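Local coordinates for ABC-type metal ion transport system, periplasmic component (Vibrio vulnificus, PDB 3K2D), which binds methionine in the cleft between its two lobes, probably to deliver it to an ABC-type importer, and as a lipoprotein activates Toll-like receptor 2, at residues Gly118-Leu123 / Leu171-Thr176; Gln127-Leu132 / Lys150-Met155; Thr42-Pro47 / Asn59-Lys64. The protein carries 4 engineered substitutions. All blocks are in the same frame, centred on the assembly; numbering follows the deposited sequence.

Contact 1: Gly118-Leu123 / Leu171-Thr176; sequences GRSLLL and LSIINT. With MET (methionine), chain C.
Ile-173 reaches from its strand into the helix face made by Ser-120 and Leu-123. Ile-173 CB lies 4.0 Å from Ser-120 OG. One branch runs on alongside the serine, and Ile-173 CG2 comes 3.4 Å from Ser-120 OG. The methyl simply packs on this hydroxyl, whose polar need is met by the carbonyl of Asn-116, one turn earlier in the helix. The other branch is longer. With chi1 at -71°, CG1 stands beside the backbone N, and from there the chain stretches out to put CD1 against the helix. Ile-173 CD1 packs 3.9 Å from Ser-120 CB and equally 3.9 Å from Leu-123 CD2, so it sits between two residues about one turn apart. The Leu-123 and Ile-173 side chains cross obliquely, with one methyl from each doing the touching.

The polar end of the contact belongs to the bound methionine. Arg-119 leaves the helix fully extended from CG to NE and brings the edge of its guanidinium group to the ligand carboxylate, where NH1 donates to OXT over 2.8 Å, bent to 141° at the hydrogen. Asn-175, at the N-cap position of the helix that follows, lines the pocket beside the carboxylate. Behind the bond, Arg-119 NE forms a salt bridge with Glu-194 OE2 and the guanidinium group makes a cation-pi contact with Tyr-200, which probably hold the arginine in this direction.

In the fold, helix 114-126 lies against the mixed sheet of this lobe. Strand 171-174 runs beside strand 107-111, where the backbones of Ile-173 and Ala-109 are hydrogen-bonded, and Phe-192 of edge strand 192-193 packs on both Leu-123 and Ile-173.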
loop_
_atom_site.group_PDB
_atom_site.type_symbol
_atom_site.label_atom_id
_atom_site.label_comp_id
_atom_site.label_asym_id
_atom_site.label_seq_id
_atom_site.Cartn_x
_atom_site.Cartn_y
_atom_site.Cartn_z
ATOM N N GLY A 118 3.883 -7.173 9.935
ATOM C CA GLY A 118 3.350 -8.517 10.060
ATOM C C GLY A 118 3.224 -9.194 8.717
ATOM O O GLY A 118 3.498 -10.385 8.577
ATOM N N ARG A 119 2.798 -8.423 7.729
ATOM C CA ARG A 119 2.642 -8.919 6.376
ATOM C C ARG A 119 3.997 -9.400 5.837
ATOM O O ARG A 119 4.096 -10.475 5.225
ATOM C CB ARG A 119 2.103 -7.793 5.507
ATOM C CG ARG A 119 1.851 -8.143 4.070
ATOM C CD ARG A 119 1.414 -6.879 3.340
ATOM N NE ARG A 119 1.093 -7.109 1.936
ATOM C CZ ARG A 119 0.738 -6.149 1.091
ATOM N NH1 ARG A 119 0.656 -4.896 1.510
ATOM N NH2 ARG A 119 0.475 -6.444 -0.175
ATOM N N SER A 120 5.039 -8.599 6.075
ATOM C CA SER A 120 6.383 -8.931 5.611
ATOM C C SER A 120 6.920 -10.193 6.266
ATOM O O SER A 120 7.480 -11.056 5.590
ATOM C CB SER A 120 7.346 -7.772 5.879
ATOM O OG SER A 120 7.030 -6.637 5.086
ATOM N N LEU A 121 6.755 -10.303 7.580
ATOM C CA LEU A 121 7.240 -11.468 8.298
ATOM C C LEU A 121 6.528 -12.721 7.800
ATOM O O LEU A 121 7.153 -13.760 7.622
ATOM C CB LEU A 121 7.047 -11.282 9.798
ATOM C CG LEU A 121 7.866 -10.132 10.399
ATOM C CD1 LEU A 121 7.519 -9.980 11.886
ATOM C CD2 LEU A 121 9.366 -10.396 10.210
ATOM N N LEU A 122 5.222 -12.623 7.569
ATOM C CA LEU A 122 4.466 -13.754 7.045
ATOM C C LEU A 122 5.046 -14.151 5.679
ATOM O O LEU A 122 5.217 -15.329 5.381
ATOM C CB LEU A 122 2.990 -13.382 6.887
ATOM C CG LEU A 122 2.115 -13.343 8.148
ATOM C CD1 LEU A 122 0.710 -12.890 7.788
ATOM C CD2 LEU A 122 2.087 -14.729 8.793
ATOM N N LEU A 123 5.356 -13.156 4.856
ATOM C CA LEU A 123 5.918 -13.406 3.534
ATOM C C LEU A 123 7.284 -14.083 3.628
ATOM O O LEU A 123 7.587 -14.999 2.864
ATOM C CB LEU A 123 6.039 -12.094 2.763
ATOM C CG LEU A 123 6.619 -12.218 1.357
ATOM C CD1 LEU A 123 5.755 -13.141 0.517
ATOM C CD2 LEU A 123 6.712 -10.843 0.725
ATOM N N LEU A 171 18.432 -7.573 1.149
ATOM C CA LEU A 171 17.139 -7.653 0.489
ATOM C C LEU A 171 16.074 -6.864 1.253
ATOM O O LEU A 171 16.086 -6.818 2.480
ATOM C CB LEU A 171 16.757 -9.136 0.362
ATOM C CG LEU A 171 15.456 -9.565 -0.314
ATOM C CD1 LEU A 171 15.660 -10.927 -0.956
ATOM C CD2 LEU A 171 14.316 -9.596 0.709
ATOM N N SER A 172 15.156 -6.246 0.520
ATOM C CA SER A 172 14.103 -5.445 1.132
ATOM C C SER A 172 12.723 -5.719 0.568
ATOM O O SER A 172 12.541 -5.806 -0.641
ATOM C CB SER A 172 14.385 -3.955 0.940
ATOM O OG SER A 172 15.664 -3.594 1.415
ATOM N N ILE A 173 11.749 -5.850 1.462
ATOM C CA ILE A 173 10.365 -6.050 1.064
ATOM C C ILE A 173 9.809 -4.629 1.002
ATOM O O ILE A 173 9.734 -3.937 2.016
ATOM C CB ILE A 173 9.613 -6.918 2.098
ATOM C CG1 ILE A 173 10.124 -8.365 1.988
ATOM C CG2 ILE A 173 8.106 -6.850 1.859
ATOM C CD1 ILE A 173 9.545 -9.320 3.013
ATOM N N ILE A 174 9.452 -4.195 -0.203
ATOM C CA ILE A 174 8.969 -2.840 -0.429
ATOM C C ILE A 174 7.557 -2.793 -0.985
ATOM O O ILE A 174 7.227 -3.562 -1.885
ATOM C CB ILE A 174 9.887 -2.118 -1.442
ATOM C CG1 ILE A 174 11.351 -2.258 -1.012
ATOM C CG2 ILE A 174 9.490 -0.660 -1.563
ATOM C CD1 ILE A 174 12.358 -1.680 -2.005
ATOM N N ASN A 175 6.731 -1.892 -0.448
ATOM C CA ASN A 175 5.363 -1.707 -0.929
ATOM C C ASN A 175 5.521 -1.260 -2.387
ATOM O O ASN A 175 6.422 -0.475 -2.699
ATOM C CB ASN A 175 4.652 -0.590 -0.140
ATOM C CG ASN A 175 4.468 -0.922 1.335
ATOM O OD1 ASN A 175 3.557 -1.661 1.713
ATOM N ND2 ASN A 175 5.335 -0.377 2.175
ATOM N N THR A 176 4.662 -1.744 -3.279
ATOM C CA THR A 176 4.760 -1.359 -4.689
ATOM C C THR A 176 4.609 0.158 -4.840
ATOM O O THR A 176 5.082 0.758 -5.798
ATOM C CB THR A 176 3.687 -2.087 -5.540
ATOM O OG1 THR A 176 3.920 -3.502 -5.502
ATOM C CG2 THR A 176 3.733 -1.615 -6.978
HETATM N N MET C . -0.500 0.165 -0.944
HETATM C CA MET C . 0.116 -0.762 0.081
HETATM C C MET C . 0.174 -2.121 -0.523
HETATM O O MET C . -0.821 -2.543 -1.173
HETATM C CB MET C . -0.695 -0.922 1.350
HETATM C CG MET C . -0.851 0.304 2.132
HETATM S SD MET C . -1.333 -0.045 3.786
HETATM C CE MET C . -1.326 1.667 4.173
HETATM O OXT MET C . 1.193 -2.803 -0.341
#

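Contact 2: Gln127-Leu132 / Lys150-Met155; sequences QGLIKL and KNITIM. Engineered in segment 150-155: Met-155 (natural residue Val).
Leu-129 makes the contact with Lys-150 and Ile-152, and the chain is shaped for it one residue earlier. Gly-128 ends helix 114-126 with a positive phi of 78° and two bonds back into the last turn, a Schellman motif that swings the backbone off the helix axis. Leu-129 comes next, and the tip of its side chain turns to the other segment. Leu-129 CB lies 3.8 Å from Ile-152 CD1, and Leu-129 CD2 meets Ile-152 CD1 at 3.9 Å, so the isoleucine end fits against both the root and one branch of the leucine. The two side chains cross at about a right angle. Ile-152 gets there by stretching out, with chi2 at 179°, which carries CD1 as far from its own backbone as the chain allows. Leu-129 CD2 also touches the aliphatic part of the lysine, 4.2 Å from Lys-150 CD. Beyond that point the lysine leads away, bending at its last torsion so that NZ can bond to the carbonyl of Leu-102.

The topology is a beta-alpha-beta crossover: strand 107-111, helix 114-126 and the neighbouring parallel strand 153-157, with a small two-stranded antiparallel sheet, 131-132 and 145-147, inserted on the return. Leu-129 sits where the chain leaves the helix for this small sheet, and Ile-152 where it comes back into the large one; both rest on Ile-108. A water joins the backbones here, donating to Leu-129 O at 2.6 Å and accepting from Lys-150 N at 2.5 Å, in place of any direct hydrogen bond between the segments. Ile-130 then turns its side chain to Leu-124 and Ile-145. Lys-131 enters the small sheet through backbone bonds to Val-146 and Glu-147, and Leu-132 N is taken by the carboxylate of Glu-125.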
loop_
_atom_site.group_PDB
_atom_site.type_symbol
_atom_site.label_atom_id
_atom_site.label_comp_id
_atom_site.label_asym_id
_atom_site.label_seq_id
_atom_site.Cartn_x
_atom_site.Cartn_y
_atom_site.Cartn_z
ATOM N N GLN A 127 8.884 -17.981 2.461
ATOM C CA GLN A 127 10.110 -18.188 1.712
ATOM C C GLN A 127 11.010 -19.163 2.458
ATOM O O GLN A 127 12.054 -19.574 1.958
ATOM C CB GLN A 127 10.824 -16.850 1.524
ATOM C CG GLN A 127 10.724 -16.289 0.121
ATOM C CD GLN A 127 9.354 -16.476 -0.500
ATOM O OE1 GLN A 127 8.357 -15.974 0.012
ATOM N NE2 GLN A 127 9.302 -17.200 -1.611
ATOM N N GLY A 128 10.594 -19.531 3.662
ATOM C CA GLY A 128 11.376 -20.451 4.460
ATOM C C GLY A 128 12.566 -19.782 5.119
ATOM O O GLY A 128 13.459 -20.466 5.618
ATOM N N LEU A 129 12.592 -18.453 5.124
ATOM C CA LEU A 129 13.700 -17.727 5.733
ATOM C C LEU A 129 13.564 -17.713 7.244
ATOM O O LEU A 129 14.553 -17.633 7.966
ATOM C CB LEU A 129 13.747 -16.290 5.216
ATOM C CG LEU A 129 14.175 -16.104 3.763
ATOM C CD1 LEU A 129 13.962 -14.656 3.366
ATOM C CD2 LEU A 129 15.645 -16.501 3.595
ATOM N N ILE A 130 12.328 -17.781 7.719
ATOM C CA ILE A 130 12.061 -17.781 9.155
ATOM C C ILE A 130 10.766 -18.520 9.429
ATOM O O ILE A 130 9.998 -18.810 8.514
ATOM C CB ILE A 130 11.882 -16.359 9.712
ATOM C CG1 ILE A 130 10.653 -15.711 9.071
ATOM C CG2 ILE A 130 13.126 -15.533 9.465
ATOM C CD1 ILE A 130 9.848 -14.867 10.022
ATOM N N LYS A 131 10.527 -18.828 10.693
ATOM C CA LYS A 131 9.294 -19.494 11.066
ATOM C C LYS A 131 8.672 -18.676 12.195
ATOM O O LYS A 131 9.390 -18.167 13.060
ATOM C CB LYS A 131 9.564 -20.932 11.518
ATOM C CG LYS A 131 8.286 -21.725 11.688
ATOM C CD LYS A 131 8.511 -23.150 12.168
ATOM C CE LYS A 131 7.160 -23.827 12.466
ATOM N NZ LYS A 131 6.337 -23.069 13.479
ATOM N N LEU A 132 7.348 -18.522 12.167
ATOM C CA LEU A 132 6.635 -17.754 13.194
ATOM C C LEU A 132 5.807 -18.684 14.069
ATOM O O LEU A 132 5.453 -19.783 13.646
ATOM C CB LEU A 132 5.720 -16.724 12.536
ATOM C CG LEU A 132 6.462 -15.703 11.675
ATOM C CD1 LEU A 132 5.490 -14.995 10.749
ATOM C CD2 LEU A 132 7.190 -14.707 12.574
ATOM N N LYS A 150 19.184 -18.879 8.909
ATOM C CA LYS A 150 20.282 -18.107 8.317
ATOM C C LYS A 150 20.776 -16.955 9.191
ATOM O O LYS A 150 21.591 -16.140 8.760
ATOM C CB LYS A 150 19.871 -17.571 6.937
ATOM C CG LYS A 150 19.819 -18.641 5.854
ATOM C CD LYS A 150 19.373 -18.080 4.508
ATOM C CE LYS A 150 19.548 -19.117 3.394
ATOM N NZ LYS A 150 20.978 -19.576 3.261
ATOM N N ASN A 151 20.289 -16.904 10.426
ATOM C CA ASN A 151 20.673 -15.859 11.367
ATOM C C ASN A 151 20.433 -14.472 10.780
ATOM O O ASN A 151 21.296 -13.598 10.836
ATOM C CB ASN A 151 22.147 -16.000 11.761
ATOM C CG ASN A 151 22.492 -17.392 12.271
ATOM O OD1 ASN A 151 21.695 -18.035 12.966
ATOM N ND2 ASN A 151 23.697 -17.861 11.936
ATOM N N ILE A 152 19.249 -14.269 10.222
ATOM C CA ILE A 152 18.911 -12.992 9.622
ATOM C C ILE A 152 18.615 -11.913 10.666
ATOM O O ILE A 152 18.210 -12.204 11.793
ATOM C CB ILE A 152 17.670 -13.128 8.705
ATOM C CG1 ILE A 152 17.897 -14.230 7.672
ATOM C CG2 ILE A 152 17.411 -11.822 7.982
ATOM C CD1 ILE A 152 16.712 -14.455 6.741
ATOM N N THR A 153 18.845 -10.662 10.289
ATOM C CA THR A 153 18.537 -9.548 11.167
ATOM C C THR A 153 17.488 -8.731 10.438
ATOM O O THR A 153 17.733 -8.225 9.351
ATOM C CB THR A 153 19.758 -8.660 11.449
ATOM O OG1 THR A 153 20.614 -9.305 12.403
ATOM C CG2 THR A 153 19.312 -7.325 12.013
ATOM N N ILE A 154 16.308 -8.634 11.032
ATOM C CA ILE A 154 15.216 -7.882 10.437
ATOM C C ILE A 154 15.360 -6.405 10.751
ATOM O O ILE A 154 15.322 -6.008 11.917
ATOM C CB ILE A 154 13.845 -8.352 10.979
ATOM C CG1 ILE A 154 13.661 -9.847 10.733
ATOM C CG2 ILE A 154 12.733 -7.584 10.310
ATOM C CD1 ILE A 154 13.722 -10.224 9.282
ATOM N N MET A 155 15.532 -5.598 9.710
ATOM C CA MET A 155 15.649 -4.154 9.870
ATOM C C MET A 155 14.294 -3.535 9.548
ATOM O O MET A 155 13.802 -3.633 8.426
ATOM C CB MET A 155 16.722 -3.591 8.930
ATOM C CG MET A 155 18.160 -4.069 9.221
ATOM S SD MET A 155 18.830 -3.590 10.823
ATOM C CE MET A 155 19.000 -1.905 10.570
HETATM O O HOH W 1 17.133 -17.552 8.364
#

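Contact 3: Thr42-Pro47 / Asn59-Lys64; sequences TDYVTP and NAFQHK. With MET (methionine), chain C.
Pro-47 sets its CB over one face of Phe-61 in the tight part of this contact. Pro-47 CB stands 3.5 Å from the centroid of the Phe-61 ring and 23° off its normal, a CH-pi contact. The opposite face is covered by Gln-62 CB, so the ring is sandwiched, and Tyr-44 closes its edge with CD1 3.9 Å from Phe-61 CD2. Phe-61 takes this place through a chi1 of 77°, which places CG between the backbone N and the carbonyl carbon. Beside this ring, Asn-59 ND2 makes a weak hydrogen bond of 3.3 Å to Pro-47 O and a second bond to Asn-48 OD1.

Toward the ligand, Tyr-44 and His-63 are walls of the methionine pocket. The terminal methyl CE of the bound methionine sits over the centre of the Tyr-44 ring, while its sulphur SD rides above the His-63 ring, 3.4 Å from His-63 NE2. Tyr-44 OH is hydrogen-bonded to Thr-177, and His-63 NE2 to Asn-116.

The outer side is looser. Asp-43 to Thr-46 form a type I beta turn closed by a weak Thr-46 N to Asp-43 O bond, with a further weak bond from Val-45 N to the Asp-43 side chain. Val-45 is exposed and turned away from the strand.

This loop carries the chain from edge strand 36-41 into helix 47-53, which returns to strand 58-63 in the middle of the sheet, between strands 8-13 and 202-207. Met-13 packs on Tyr-44, Pro-47 and Phe-61, and helix 64-74 adds Tyr-66 to Phe-61.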
loop_
_atom_site.group_PDB
_atom_site.type_symbol
_atom_site.label_atom_id
_atom_site.label_comp_id
_atom_site.label_asym_id
_atom_site.label_seq_id
_atom_site.Cartn_x
_atom_site.Cartn_y
_atom_site.Cartn_z
ATOM N N THR A 42 2.984 11.669 0.634
ATOM C CA THR A 42 4.175 10.826 0.571
ATOM C C THR A 42 4.333 9.908 1.783
ATOM O O THR A 42 5.194 9.034 1.787
ATOM C CB THR A 42 5.452 11.672 0.450
ATOM O OG1 THR A 42 5.515 12.592 1.546
ATOM C CG2 THR A 42 5.472 12.437 -0.869
ATOM N N ASP A 43 3.501 10.097 2.803
ATOM C CA ASP A 43 3.591 9.283 4.018
ATOM C C ASP A 43 2.258 8.587 4.298
ATOM O O ASP A 43 1.202 9.209 4.199
ATOM C CB ASP A 43 3.954 10.184 5.208
ATOM C CG ASP A 43 4.633 9.429 6.343
ATOM O OD1 ASP A 43 4.146 8.346 6.754
ATOM O OD2 ASP A 43 5.664 9.935 6.839
ATOM N N TYR A 44 2.303 7.311 4.665
ATOM C CA TYR A 44 1.073 6.571 4.956
ATOM C C TYR A 44 0.249 7.076 6.146
ATOM O O TYR A 44 -0.974 6.940 6.138
ATOM C CB TYR A 44 1.355 5.079 5.191
ATOM C CG TYR A 44 1.697 4.271 3.953
ATOM C CD1 TYR A 44 1.219 4.632 2.685
ATOM C CD2 TYR A 44 2.457 3.107 4.061
ATOM C CE1 TYR A 44 1.493 3.843 1.562
ATOM C CE2 TYR A 44 2.730 2.318 2.957
ATOM C CZ TYR A 44 2.249 2.684 1.714
ATOM O OH TYR A 44 2.516 1.862 0.641
ATOM N N VAL A 45 0.893 7.656 7.158
ATOM C CA VAL A 45 0.150 8.114 8.342
ATOM C C VAL A 45 -0.630 9.414 8.201
ATOM O O VAL A 45 -1.307 9.831 9.141
ATOM C CB VAL A 45 1.069 8.290 9.581
ATOM C CG1 VAL A 45 1.732 6.975 9.935
ATOM C CG2 VAL A 45 2.092 9.369 9.317
ATOM N N THR A 46 -0.557 10.042 7.037
ATOM C CA THR A 46 -1.238 11.313 6.845
ATOM C C THR A 46 -2.661 11.270 6.256
ATOM O O THR A 46 -3.569 11.932 6.761
ATOM C CB THR A 46 -0.358 12.255 5.973
ATOM O OG1 THR A 46 0.981 12.260 6.486
ATOM C CG2 THR A 46 -0.901 13.682 6.001
ATOM N N PRO A 47 -2.868 10.494 5.183
ATOM C CA PRO A 47 -4.176 10.374 4.518
ATOM C C PRO A 47 -5.423 10.248 5.406
ATOM O O PRO A 47 -6.379 10.997 5.220
ATOM C CB PRO A 47 -3.981 9.171 3.610
ATOM C CG PRO A 47 -2.513 9.295 3.227
ATOM C CD PRO A 47 -1.875 9.600 4.559
ATOM N N ASN A 59 -9.909 9.101 0.582
ATOM C CA ASN A 59 -8.552 8.728 0.186
ATOM C C ASN A 59 -8.528 7.322 -0.388
ATOM O O ASN A 59 -9.446 6.528 -0.172
ATOM C CB ASN A 59 -7.550 8.831 1.349
ATOM C CG ASN A 59 -7.881 7.908 2.517
ATOM O OD1 ASN A 59 -8.161 6.719 2.345
ATOM N ND2 ASN A 59 -7.825 8.458 3.723
ATOM N N ALA A 60 -7.475 7.026 -1.136
ATOM C CA ALA A 60 -7.320 5.717 -1.751
ATOM C C ALA A 60 -5.852 5.337 -1.663
ATOM O O ALA A 60 -5.061 5.719 -2.526
ATOM C CB ALA A 60 -7.774 5.772 -3.210
ATOM N N PHE A 61 -5.487 4.573 -0.632
ATOM C CA PHE A 61 -4.087 4.195 -0.449
ATOM C C PHE A 61 -3.834 3.017 0.511
ATOM O O PHE A 61 -2.719 2.501 0.572
ATOM C CB PHE A 61 -3.322 5.400 0.097
ATOM C CG PHE A 61 -3.565 5.633 1.563
ATOM C CD1 PHE A 61 -4.816 6.025 2.018
ATOM C CD2 PHE A 61 -2.571 5.358 2.499
ATOM C CE1 PHE A 61 -5.081 6.135 3.383
ATOM C CE2 PHE A 61 -2.823 5.465 3.863
ATOM C CZ PHE A 61 -4.085 5.853 4.309
ATOM N N GLN A 62 -4.847 2.588 1.256
ATOM C CA GLN A 62 -4.630 1.531 2.241
ATOM C C GLN A 62 -5.438 0.264 2.084
ATOM O O GLN A 62 -6.356 0.190 1.270
ATOM C CB GLN A 62 -4.925 2.079 3.636
ATOM C CG GLN A 62 -6.418 2.252 3.900
ATOM C CD GLN A 62 -6.713 3.320 4.930
ATOM O OE1 GLN A 62 -6.301 3.220 6.090
ATOM N NE2 GLN A 62 -7.427 4.361 4.509
ATOM N N HIS A 63 -5.076 -0.741 2.881
ATOM C CA HIS A 63 -5.822 -1.995 2.918
ATOM C C HIS A 63 -6.528 -2.050 4.284
ATOM O O HIS A 63 -6.223 -1.264 5.173
ATOM C CB HIS A 63 -4.918 -3.218 2.675
ATOM C CG HIS A 63 -3.616 -3.212 3.423
ATOM N ND1 HIS A 63 -3.536 -3.144 4.799
ATOM C CD2 HIS A 63 -2.344 -3.383 2.984
ATOM C CE1 HIS A 63 -2.275 -3.277 5.173
ATOM N NE2 HIS A 63 -1.531 -3.425 4.090
ATOM N N LYS A 64 -7.478 -2.955 4.455
ATOM C CA LYS A 64 -8.208 -3.010 5.715
ATOM C C LYS A 64 -7.357 -3.166 6.987
ATOM O O LYS A 64 -7.547 -2.419 7.957
ATOM C CB LYS A 64 -9.280 -4.100 5.648
ATOM C CG LYS A 64 -10.283 -4.042 6.783
ATOM C CD LYS A 64 -11.502 -4.894 6.477
ATOM C CE LYS A 64 -12.484 -4.902 7.649
ATOM N NZ LYS A 64 -12.062 -5.763 8.797
HETATM N N MET C . -0.500 0.165 -0.944
HETATM C CA MET C . 0.116 -0.762 0.081
HETATM C C MET C . 0.174 -2.121 -0.523
HETATM O O MET C . -0.821 -2.543 -1.173
HETATM C CB MET C . -0.695 -0.922 1.350
HETATM C CG MET C . -0.851 0.304 2.132
HETATM S SD MET C . -1.333 -0.045 3.786
HETATM C CE MET C . -1.326 1.667 4.173
HETATM O OXT MET C . 1.193 -2.803 -0.341
#

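Contacts 1 and 3 face each other across the methionine, one in each lobe, their centres about 17 Å apart. They also touch directly, where Asn-175 CB meets Tyr-44 OH at 3.3 Å. All three contacts are buried, but contact 3 lies nearest the chain's centre, about 7 Å from it, contact 1 at about 11 Å, and contact 2, with its partly exposed lysine, is the most peripheral at about 23 Å. Contact 1 brings charge to the ligand carboxylate, contact 3 gives aromatic faces to its thioether end, and contact 2 is almost wholly aliphatic apart from its water bridge. Contact 2 shares helix 114-126 and its sheet with contact 1, and Leu-132 and Ile-130 pack against Leu-121.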